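Local atomic coordinates of cell wall surface anchor family protein (Streptococcus agalactiae serogroup V, PDB entry 3TW0), a protein that probably mediates attachment to host cells as the adhesive tip pilin of group B streptococcal pili, using a metal-binding von Willebrand factor type A domain. Residues D12-L17 with N153-T158; K43-I48 with N54-V59; N194-F199 with K296-H301. The protein carries 2 engineered substitutions. One frame throughout, in Å; residues are numbered along the deposited sequence.

Contact 1. Residues D12-L17 with N153-T158; sequences DVVVLL and NEILET
D12 meets L156 through its methylene and not through its carboxylate, which is the one flat side-chain group among the touching residues. CD2 of L156 rests on that methylene, 4.1 Å from D12 CB, and on the main-chain carbonyl oxygen, 3.9 Å from D12 O. The carboxylate itself is held elsewhere: its OD2 accepts a hydrogen bond from S160 and forms salt bridges with R55 and R164, so the buried charge is probably balanced there, near the start of the strand.

Beyond D12 the contact is purely aliphatic. V14 sends CG2 toward the helix, where it stands 3.7 Å from I155 CG2 and 3.8 Å from L156 CG, thus filling the step between two successive helical residues. With chi1 at -176°, the other methyl, CG1, is the one anti to the backbone N, which leaves CG2 to do the touching. A152, one turn earlier on the helix, also touches V14.

V13 and V15 face helix 33-48 instead. Strand 11-18 is therefore covered on both faces, and segments 12-17 and 153-158 run nearly antiparallel (166°), as expected of the three-layered, Rossmann-like alpha/beta sandwich of von Willebrand factor type A domains.

Contact 2. Residues K43-I48 with N54-V59; sequences KLIDKI and NRVALV
I48 and V56 close the second half of a beta-alpha-beta crossover, in which strand 11-18 leads through helix 33-48 into the adjacent parallel strand 55-61. The helix turns back over the outermost parallel strand of the sheet, with 9.0 Å between the axes of the short segments and 161° between their directions.

From its root outward, I48 stays close to V56. CB is 4.1 Å from V56 CG1. At the branch point a chi1 of -55° puts CG1 beside the backbone N and leaves CG2 anti to it; CG2 drops between the first two inward-facing residues of the returning chain, 3.6 Å from N54 CB and 3.9 Å from V56 CG1. The other branch runs on through CG1, and its terminal CD1 comes back within 4.1 Å of the same V56 methyl. Both arms of the isoleucine thus rest against one valine methyl, from the same side. The N54 and I48 side chains meet at about a right angle, a crossing close to the turn that joins helix and strand.

One helical turn earlier, I45 approaches V56 obliquely. V117 and L120 of helix 114-122 pack on I45 as well, and L120 also reaches V56, so this second helix completes the apolar cluster. Its K121 forms a salt bridge with D46 on the outer side of helix 33-48. R55 starts away from the helix, and its guanidinium forms a salt bridge with D12. The bend of I45 at chi2 (-67°) turns its end toward the strand and places CD1 3.9 Å from V56 CB.

Contact 3. Residues N194-F199 with K296-H301; sequences NQFNSF and KQIKTH
K296 lies flat over one face of the F196 ring, a cation-pi contact between helix 192-201 and the loop that leads into helix 302-312. Both segments belong to the long excursion of the chain between strands 165-172 and 319-324, neighbours in the parallel sheet of the von Willebrand factor type A fold.

The lysine covers the ring progressively. CG is 3.8 Å from F196 CG, near the stem of the ring. A bend at chi2 (66°) then lays the rest of the chain across the aromatic face, and CE sits 3.8 Å from the ring centroid, only 8° off the normal, in a CH-pi contact. NZ lies farther across, 4.2 Å from the same centroid, near CE2 and CZ. Its charge is also met by a salt bridge to E303, so the ammonium is shared between a carboxylate and the pi face.

Next to touch is I298, whose CD1 comes obliquely to within 4.2 Å of F196 CE1. I298 also packs on E303 and P304, and F196 on E303 and L307, so the ring packs on both the loop and helix 302-312. Farther along, T300 caps that helix through OG1, which is hydrogen-bonded to the backbone N of E303.

On the other segment, the helix carrying F196 has a doubly gripped carbonyl: N194 O accepts from S198 N and, on the opposite face of its plane, from S198 OG at 3.0 Å.

In the fold
Contacts 1 and 2 share the parallel sheet, their centres 11 Å apart, and contact 2 is nested along the chain inside the loop closed by contact 1. Strands 11-18 and 55-61 are neighbours there, probably hydrogen-bonded from V15 O to V59 N (2.7 Å) and from L17 N to V59 O (2.8 Å), with helices 145-159 and 33-48 on opposite faces. Strand 11-18 then runs on toward S20 and S22 of the magnesium site. Contact 3 follows in series, its centre 28 Å from contact 1 and 36 Å from contact 2, touching neither. It lies in the chain between strands 165-172 and 319-324 and packs on helix 302-312, which leads back into the sheet.

Contact 1. Residues D12-L17 with N153-T158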
loop_
_atom_site.group_PDB
_atom_site.type_symbol
_atom_site.label_atom_id
_atom_site.label_comp_id
_atom_site.label_asym_id
_atom_site.label_seq_id
_atom_site.Cartn_x
_atom_site.Cartn_y
_atom_site.Cartn_z
ATOM N N ASP A 12 -14.116 16.418 -11.982
ATOM C CA ASP A 12 -13.412 15.190 -12.345
ATOM C C ASP A 12 -13.086 14.434 -11.061
ATOM O O ASP A 12 -12.354 14.956 -10.194
ATOM C CB ASP A 12 -12.100 15.533 -13.058
ATOM C CG ASP A 12 -12.317 16.013 -14.486
ATOM O OD1 ASP A 12 -13.394 15.737 -15.046
ATOM O OD2 ASP A 12 -11.412 16.658 -15.053
ATOM N N VAL A 13 -13.607 13.215 -10.940
ATOM C CA VAL A 13 -13.382 12.427 -9.747
ATOM C C VAL A 13 -12.610 11.139 -10.041
ATOM O O VAL A 13 -13.003 10.351 -10.927
ATOM C CB VAL A 13 -14.703 12.005 -9.137
ATOM C CG1 VAL A 13 -14.487 11.365 -7.739
ATOM C CG2 VAL A 13 -15.656 13.179 -9.060
ATOM N N VAL A 14 -11.539 10.899 -9.282
ATOM C CA VAL A 14 -10.911 9.583 -9.299
ATOM C C VAL A 14 -11.313 8.826 -8.035
ATOM O O VAL A 14 -11.047 9.286 -6.910
ATOM C CB VAL A 14 -9.375 9.660 -9.442
ATOM C CG1 VAL A 14 -8.777 8.264 -9.546
ATOM C CG2 VAL A 14 -8.992 10.448 -10.650
ATOM N N VAL A 15 -11.948 7.662 -8.220
ATOM C CA VAL A 15 -12.181 6.750 -7.097
ATOM C C VAL A 15 -10.936 5.852 -6.848
ATOM O O VAL A 15 -10.387 5.217 -7.782
ATOM C CB VAL A 15 -13.490 5.906 -7.245
ATOM C CG1 VAL A 15 -13.626 4.938 -6.077
ATOM C CG2 VAL A 15 -14.729 6.813 -7.283
ATOM N N LEU A 16 -10.468 5.846 -5.602
ATOM C CA LEU A 16 -9.422 4.949 -5.180
ATOM C C LEU A 16 -10.066 3.858 -4.364
ATOM O O LEU A 16 -10.647 4.145 -3.311
ATOM C CB LEU A 16 -8.384 5.663 -4.305
ATOM C CG LEU A 16 -7.186 6.337 -4.938
ATOM C CD1 LEU A 16 -6.176 6.750 -3.877
ATOM C CD2 LEU A 16 -6.540 5.424 -5.982
ATOM N N LEU A 17 -9.999 2.622 -4.854
ATOM C CA LEU A 17 -10.601 1.478 -4.159
ATOM C C LEU A 17 -9.548 0.476 -3.693
ATOM O O LEU A 17 -8.869 -0.121 -4.508
ATOM C CB LEU A 17 -11.672 0.788 -5.048
ATOM C CG LEU A 17 -12.373 -0.478 -4.542
ATOM C CD1 LEU A 17 -13.070 -0.247 -3.213
ATOM C CD2 LEU A 17 -13.332 -1.076 -5.594
ATOM N N ASN A 153 -3.382 10.698 -8.777
ATOM C CA ASN A 153 -2.803 12.008 -9.086
ATOM C C ASN A 153 -2.387 12.107 -10.552
ATOM O O ASN A 153 -2.674 13.106 -11.246
ATOM C CB ASN A 153 -1.593 12.266 -8.191
ATOM C CG ASN A 153 -1.062 13.696 -8.291
ATOM O OD1 ASN A 153 -1.811 14.660 -8.216
ATOM N ND2 ASN A 153 0.230 13.825 -8.422
ATOM N N GLU A 154 -1.691 11.086 -11.035
ATOM C CA GLU A 154 -1.219 11.096 -12.404
ATOM C C GLU A 154 -2.373 11.298 -13.401
ATOM O O GLU A 154 -2.269 12.148 -14.306
ATOM C CB GLU A 154 -0.448 9.824 -12.709
ATOM C CG GLU A 154 -0.075 9.644 -14.168
ATOM C CD GLU A 154 0.647 8.337 -14.421
ATOM O OE1 GLU A 154 0.451 7.385 -13.627
ATOM O OE2 GLU A 154 1.410 8.269 -15.420
ATOM N N ILE A 155 -3.460 10.542 -13.206
ATOM C CA ILE A 155 -4.706 10.683 -13.959
ATOM C C ILE A 155 -5.220 12.143 -13.973
ATOM O O ILE A 155 -5.484 12.699 -15.037
ATOM C CB ILE A 155 -5.792 9.722 -13.405
ATOM C CG1 ILE A 155 -5.537 8.275 -13.858
ATOM C CG2 ILE A 155 -7.207 10.121 -13.849
ATOM C CD1 ILE A 155 -6.404 7.313 -13.130
ATOM N N LEU A 156 -5.363 12.746 -12.799
ATOM C CA LEU A 156 -5.843 14.130 -12.702
ATOM C C LEU A 156 -4.892 15.146 -13.378
ATOM O O LEU A 156 -5.330 16.000 -14.141
ATOM C CB LEU A 156 -6.085 14.491 -11.241
ATOM C CG LEU A 156 -7.353 13.840 -10.667
ATOM C CD1 LEU A 156 -7.349 13.861 -9.162
ATOM C CD2 LEU A 156 -8.623 14.506 -11.231
ATOM N N GLU A 157 -3.597 15.032 -13.108
ATOM C CA GLU A 157 -2.613 15.940 -13.667
ATOM C C GLU A 157 -2.436 15.768 -15.164
ATOM O O GLU A 157 -2.126 16.727 -15.862
ATOM C CB GLU A 157 -1.267 15.771 -12.972
ATOM C CG GLU A 157 -1.351 15.993 -11.487
ATOM C CD GLU A 157 -0.042 16.491 -10.910
ATOM O OE1 GLU A 157 0.950 15.723 -10.926
ATOM O OE2 GLU A 157 -0.023 17.669 -10.454
ATOM N N THR A 158 -2.640 14.549 -15.643
ATOM C CA THR A 158 -2.522 14.206 -17.062
ATOM C C THR A 158 -3.776 14.571 -17.842
ATOM O O THR A 158 -3.679 15.002 -18.976
ATOM C CB THR A 158 -2.330 12.674 -17.249
ATOM O OG1 THR A 158 -1.360 12.201 -16.311
ATOM C CG2 THR A 158 -1.819 12.371 -18.634
#

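Contact 2. Residues K43-I48 with N54-V59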
loop_
_atom_site.group_PDB
_atom_site.type_symbol
_atom_site.label_atom_id
_atom_site.label_comp_id
_atom_site.label_asym_id
_atom_site.label_seq_id
_atom_site.Cartn_x
_atom_site.Cartn_y
_atom_site.Cartn_z
ATOM N N LYS A 43 -22.394 3.859 -5.367
ATOM C CA LYS A 43 -23.236 5.000 -4.967
ATOM C C LYS A 43 -22.562 6.307 -5.332
ATOM O O LYS A 43 -23.213 7.259 -5.763
ATOM C CB LYS A 43 -23.539 4.980 -3.462
ATOM C CG LYS A 43 -24.936 4.482 -3.070
ATOM C CD LYS A 43 -24.921 3.089 -2.393
ATOM C CE LYS A 43 -24.354 3.124 -0.956
ATOM N NZ LYS A 43 -24.799 4.315 -0.186
ATOM N N LEU A 44 -21.246 6.353 -5.185
ATOM C CA LEU A 44 -20.530 7.583 -5.512
ATOM C C LEU A 44 -20.562 7.855 -7.024
ATOM O O LEU A 44 -20.911 8.955 -7.466
ATOM C CB LEU A 44 -19.122 7.574 -4.929
ATOM C CG LEU A 44 -18.400 8.868 -5.260
ATOM C CD1 LEU A 44 -18.814 10.042 -4.372
ATOM C CD2 LEU A 44 -16.977 8.617 -5.147
ATOM N N ILE A 45 -20.247 6.834 -7.810
ATOM C CA ILE A 45 -20.310 6.944 -9.253
ATOM C C ILE A 45 -21.690 7.450 -9.696
ATOM O O ILE A 45 -21.761 8.425 -10.445
ATOM C CB ILE A 45 -19.960 5.594 -9.969
ATOM C CG1 ILE A 45 -18.530 5.104 -9.620
ATOM C CG2 ILE A 45 -20.133 5.731 -11.478
ATOM C CD1 ILE A 45 -17.361 5.974 -10.136
ATOM N N ASP A 46 -22.766 6.815 -9.231
ATOM C CA ASP A 46 -24.124 7.221 -9.645
ATOM C C ASP A 46 -24.370 8.674 -9.261
ATOM O O ASP A 46 -24.942 9.438 -10.047
ATOM C CB ASP A 46 -25.216 6.339 -9.031
ATOM C CG ASP A 46 -25.207 4.925 -9.575
ATOM O OD1 ASP A 46 -24.659 4.694 -10.684
ATOM O OD2 ASP A 46 -25.744 4.030 -8.881
ATOM N N LYS A 47 -23.929 9.051 -8.064
ATOM C CA LYS A 47 -24.144 10.418 -7.597
ATOM C C LYS A 47 -23.406 11.421 -8.482
ATOM O O LYS A 47 -24.030 12.346 -9.002
ATOM C CB LYS A 47 -23.802 10.598 -6.110
ATOM C CG LYS A 47 -24.284 11.974 -5.579
ATOM C CD LYS A 47 -23.755 12.336 -4.187
ATOM C CE LYS A 47 -24.821 12.096 -3.117
ATOM N NZ LYS A 47 -24.740 13.094 -2.004
ATOM N N ILE A 48 -22.101 11.222 -8.679
ATOM C CA ILE A 48 -21.295 12.123 -9.517
ATOM C C ILE A 48 -21.813 12.257 -10.951
ATOM O O ILE A 48 -21.926 13.371 -11.475
ATOM C CB ILE A 48 -19.799 11.706 -9.551
ATOM C CG1 ILE A 48 -19.256 11.624 -8.133
ATOM C CG2 ILE A 48 -18.947 12.697 -10.387
ATOM C CD1 ILE A 48 -18.079 10.706 -8.022
ATOM N N ASN A 54 -19.813 15.803 -15.422
ATOM C CA ASN A 54 -18.739 15.377 -14.535
ATOM C C ASN A 54 -18.068 14.146 -15.097
ATOM O O ASN A 54 -18.718 13.349 -15.753
ATOM C CB ASN A 54 -19.267 15.055 -13.140
ATOM C CG ASN A 54 -19.798 16.270 -12.404
ATOM O OD1 ASN A 54 -20.700 16.140 -11.570
ATOM N ND2 ASN A 54 -19.240 17.449 -12.685
ATOM N N ARG A 55 -16.771 13.973 -14.837
ATOM C CA ARG A 55 -16.144 12.702 -15.210
ATOM C C ARG A 55 -15.709 11.863 -14.016
ATOM O O ARG A 55 -15.439 12.400 -12.944
ATOM C CB ARG A 55 -15.025 12.901 -16.225
ATOM C CG ARG A 55 -15.469 13.721 -17.423
ATOM C CD ARG A 55 -14.363 13.937 -18.399
ATOM N NE ARG A 55 -13.259 14.676 -17.807
ATOM C CZ ARG A 55 -12.059 14.800 -18.361
ATOM N NH1 ARG A 55 -11.804 14.207 -19.512
ATOM N NH2 ARG A 55 -11.119 15.510 -17.753
ATOM N N VAL A 56 -15.670 10.541 -14.219
ATOM C CA VAL A 56 -15.209 9.577 -13.223
ATOM C C VAL A 56 -14.109 8.682 -13.780
ATOM O O VAL A 56 -14.045 8.421 -14.988
ATOM C CB VAL A 56 -16.348 8.647 -12.740
ATOM C CG1 VAL A 56 -17.340 9.423 -11.888
ATOM C CG2 VAL A 56 -17.046 7.959 -13.932
ATOM N N ALA A 57 -13.248 8.232 -12.881
ATOM C CA ALA A 57 -12.299 7.175 -13.168
ATOM C C ALA A 57 -12.151 6.316 -11.910
ATOM O O ALA A 57 -12.514 6.741 -10.811
ATOM C CB ALA A 57 -10.931 7.751 -13.655
ATOM N N LEU A 58 -11.620 5.109 -12.075
ATOM C CA LEU A 58 -11.526 4.183 -10.977
ATOM C C LEU A 58 -10.170 3.517 -10.956
ATOM O O LEU A 58 -9.734 2.889 -11.952
ATOM C CB LEU A 58 -12.624 3.114 -11.084
ATOM C CG LEU A 58 -12.545 1.870 -10.215
ATOM C CD1 LEU A 58 -12.774 2.198 -8.775
ATOM C CD2 LEU A 58 -13.569 0.790 -10.720
ATOM N N VAL A 59 -9.534 3.634 -9.799
ATOM C CA VAL A 59 -8.252 3.002 -9.548
ATOM C C VAL A 59 -8.433 2.020 -8.388
ATOM O O VAL A 59 -8.533 2.412 -7.209
ATOM C CB VAL A 59 -7.152 4.030 -9.210
ATOM C CG1 VAL A 59 -5.788 3.302 -8.918
ATOM C CG2 VAL A 59 -6.985 5.053 -10.325
#

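Contact 3. Residues N194-F199 with K296-H301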
loop_
_atom_site.group_PDB
_atom_site.type_symbol
_atom_site.label_atom_id
_atom_site.label_comp_id
_atom_site.label_asym_id
_atom_site.label_seq_id
_atom_site.Cartn_x
_atom_site.Cartn_y
_atom_site.Cartn_z
ATOM N N ASN A 194 19.118 14.910 9.889
ATOM C CA ASN A 194 19.369 16.085 9.071
ATOM C C ASN A 194 19.070 15.832 7.592
ATOM O O ASN A 194 18.654 16.737 6.882
ATOM C CB ASN A 194 20.798 16.620 9.275
ATOM C CG ASN A 194 20.997 17.281 10.652
ATOM O OD1 ASN A 194 20.050 17.810 11.234
ATOM N ND2 ASN A 194 22.233 17.250 11.167
ATOM N N GLN A 195 19.267 14.599 7.119
ATOM C CA GLN A 195 18.927 14.274 5.719
ATOM C C GLN A 195 17.417 14.374 5.538
ATOM O O GLN A 195 16.937 14.968 4.590
ATOM C CB GLN A 195 19.418 12.872 5.328
ATOM C CG GLN A 195 20.933 12.739 5.197
ATOM C CD GLN A 195 21.320 11.450 4.507
ATOM O OE1 GLN A 195 20.662 11.029 3.546
ATOM N NE2 GLN A 195 22.350 10.807 5.008
ATOM N N PHE A 196 16.680 13.843 6.491
ATOM C CA PHE A 196 15.201 13.823 6.437
ATOM C C PHE A 196 14.677 15.253 6.432
ATOM O O PHE A 196 13.904 15.665 5.540
ATOM C CB PHE A 196 14.683 13.056 7.658
ATOM C CG PHE A 196 13.181 12.920 7.726
ATOM C CD1 PHE A 196 12.515 11.938 6.986
ATOM C CD2 PHE A 196 12.427 13.737 8.600
ATOM C CE1 PHE A 196 11.132 11.792 7.091
ATOM C CE2 PHE A 196 11.063 13.604 8.687
ATOM C CZ PHE A 196 10.398 12.638 7.928
ATOM N N ASN A 197 15.128 16.014 7.422
ATOM C CA ASN A 197 14.877 17.465 7.484
ATOM C C ASN A 197 15.158 18.226 6.194
ATOM O O ASN A 197 14.365 19.100 5.841
ATOM C CB ASN A 197 15.660 18.094 8.643
ATOM C CG ASN A 197 15.170 17.613 9.991
ATOM O OD1 ASN A 197 14.129 16.970 10.077
ATOM N ND2 ASN A 197 15.904 17.956 11.058
ATOM N N SER A 198 16.246 17.909 5.477
ATOM C CA SER A 198 16.478 18.558 4.176
ATOM C C SER A 198 15.448 18.157 3.119
ATOM O O SER A 198 15.126 18.967 2.232
ATOM C CB SER A 198 17.890 18.322 3.625
ATOM O OG SER A 198 18.857 18.683 4.599
ATOM N N PHE A 199 14.941 16.924 3.177
ATOM C CA PHE A 199 13.853 16.529 2.268
ATOM C C PHE A 199 12.607 17.389 2.573
ATOM O O PHE A 199 11.983 17.919 1.673
ATOM C CB PHE A 199 13.490 15.032 2.381
ATOM C CG PHE A 199 14.654 14.071 2.137
ATOM C CD1 PHE A 199 15.638 14.342 1.174
ATOM C CD2 PHE A 199 14.731 12.868 2.859
ATOM C CE1 PHE A 199 16.711 13.463 0.962
ATOM C CE2 PHE A 199 15.789 11.990 2.653
ATOM C CZ PHE A 199 16.795 12.301 1.692
ATOM N N LYS A 296 17.037 9.489 12.648
ATOM C CA LYS A 296 15.698 9.344 12.096
ATOM C C LYS A 296 15.472 7.873 11.768
ATOM O O LYS A 296 16.367 7.243 11.165
ATOM C CB LYS A 296 15.571 10.160 10.795
ATOM C CG LYS A 296 14.177 10.080 10.109
ATOM C CD LYS A 296 13.086 10.731 10.991
ATOM C CE LYS A 296 11.721 10.214 10.647
ATOM N NZ LYS A 296 10.576 10.885 11.343
ATOM N N GLN A 297 14.282 7.361 12.120
ATOM C CA GLN A 297 13.862 5.986 11.781
ATOM C C GLN A 297 12.445 5.944 11.239
ATOM O O GLN A 297 11.500 6.486 11.864
ATOM C CB GLN A 297 13.966 5.041 12.982
ATOM C CG GLN A 297 15.398 4.690 13.452
ATOM C CD GLN A 297 15.403 3.833 14.716
ATOM O OE1 GLN A 297 16.428 3.263 15.099
ATOM N NE2 GLN A 297 14.265 3.740 15.367
ATOM N N ILE A 298 12.287 5.311 10.079
ATOM C CA ILE A 298 10.950 5.070 9.513
ATOM C C ILE A 298 10.485 3.738 10.102
ATOM O O ILE A 298 11.203 2.754 10.004
ATOM C CB ILE A 298 10.998 5.044 7.966
ATOM C CG1 ILE A 298 11.612 6.348 7.412
ATOM C CG2 ILE A 298 9.642 4.714 7.342
ATOM C CD1 ILE A 298 10.809 7.621 7.693
ATOM N N LYS A 299 9.314 3.710 10.743
ATOM C CA LYS A 299 8.861 2.508 11.474
ATOM C C LYS A 299 7.492 1.996 11.044
ATOM O O LYS A 299 7.054 0.923 11.491
ATOM C CB LYS A 299 8.858 2.784 12.982
ATOM C CG LYS A 299 10.222 3.204 13.557
ATOM C CD LYS A 299 10.082 3.878 14.932
ATOM C CE LYS A 299 11.311 3.617 15.768
ATOM N NZ LYS A 299 11.820 4.846 16.495
ATOM N N THR A 300 6.803 2.756 10.190
ATOM C CA THR A 300 5.545 2.295 9.579
ATOM C C THR A 300 5.438 2.590 8.069
ATOM O O THR A 300 6.241 3.328 7.510
ATOM C CB THR A 300 4.340 2.964 10.236
ATOM O OG1 THR A 300 4.359 4.362 9.911
ATOM C CG2 THR A 300 4.369 2.764 11.760
ATOM N N HIS A 301 4.415 2.059 7.417
ATOM C CA HIS A 301 4.144 2.434 6.033
ATOM C C HIS A 301 3.303 3.689 5.948
ATOM O O HIS A 301 3.272 4.340 4.914
ATOM C CB HIS A 301 3.539 1.241 5.246
ATOM C CG HIS A 301 4.480 0.085 5.192
ATOM N ND1 HIS A 301 5.553 0.048 4.326
ATOM C CD2 HIS A 301 4.616 -0.986 6.006
ATOM C CE1 HIS A 301 6.270 -1.039 4.558
ATOM N NE2 HIS A 301 5.725 -1.679 5.580
#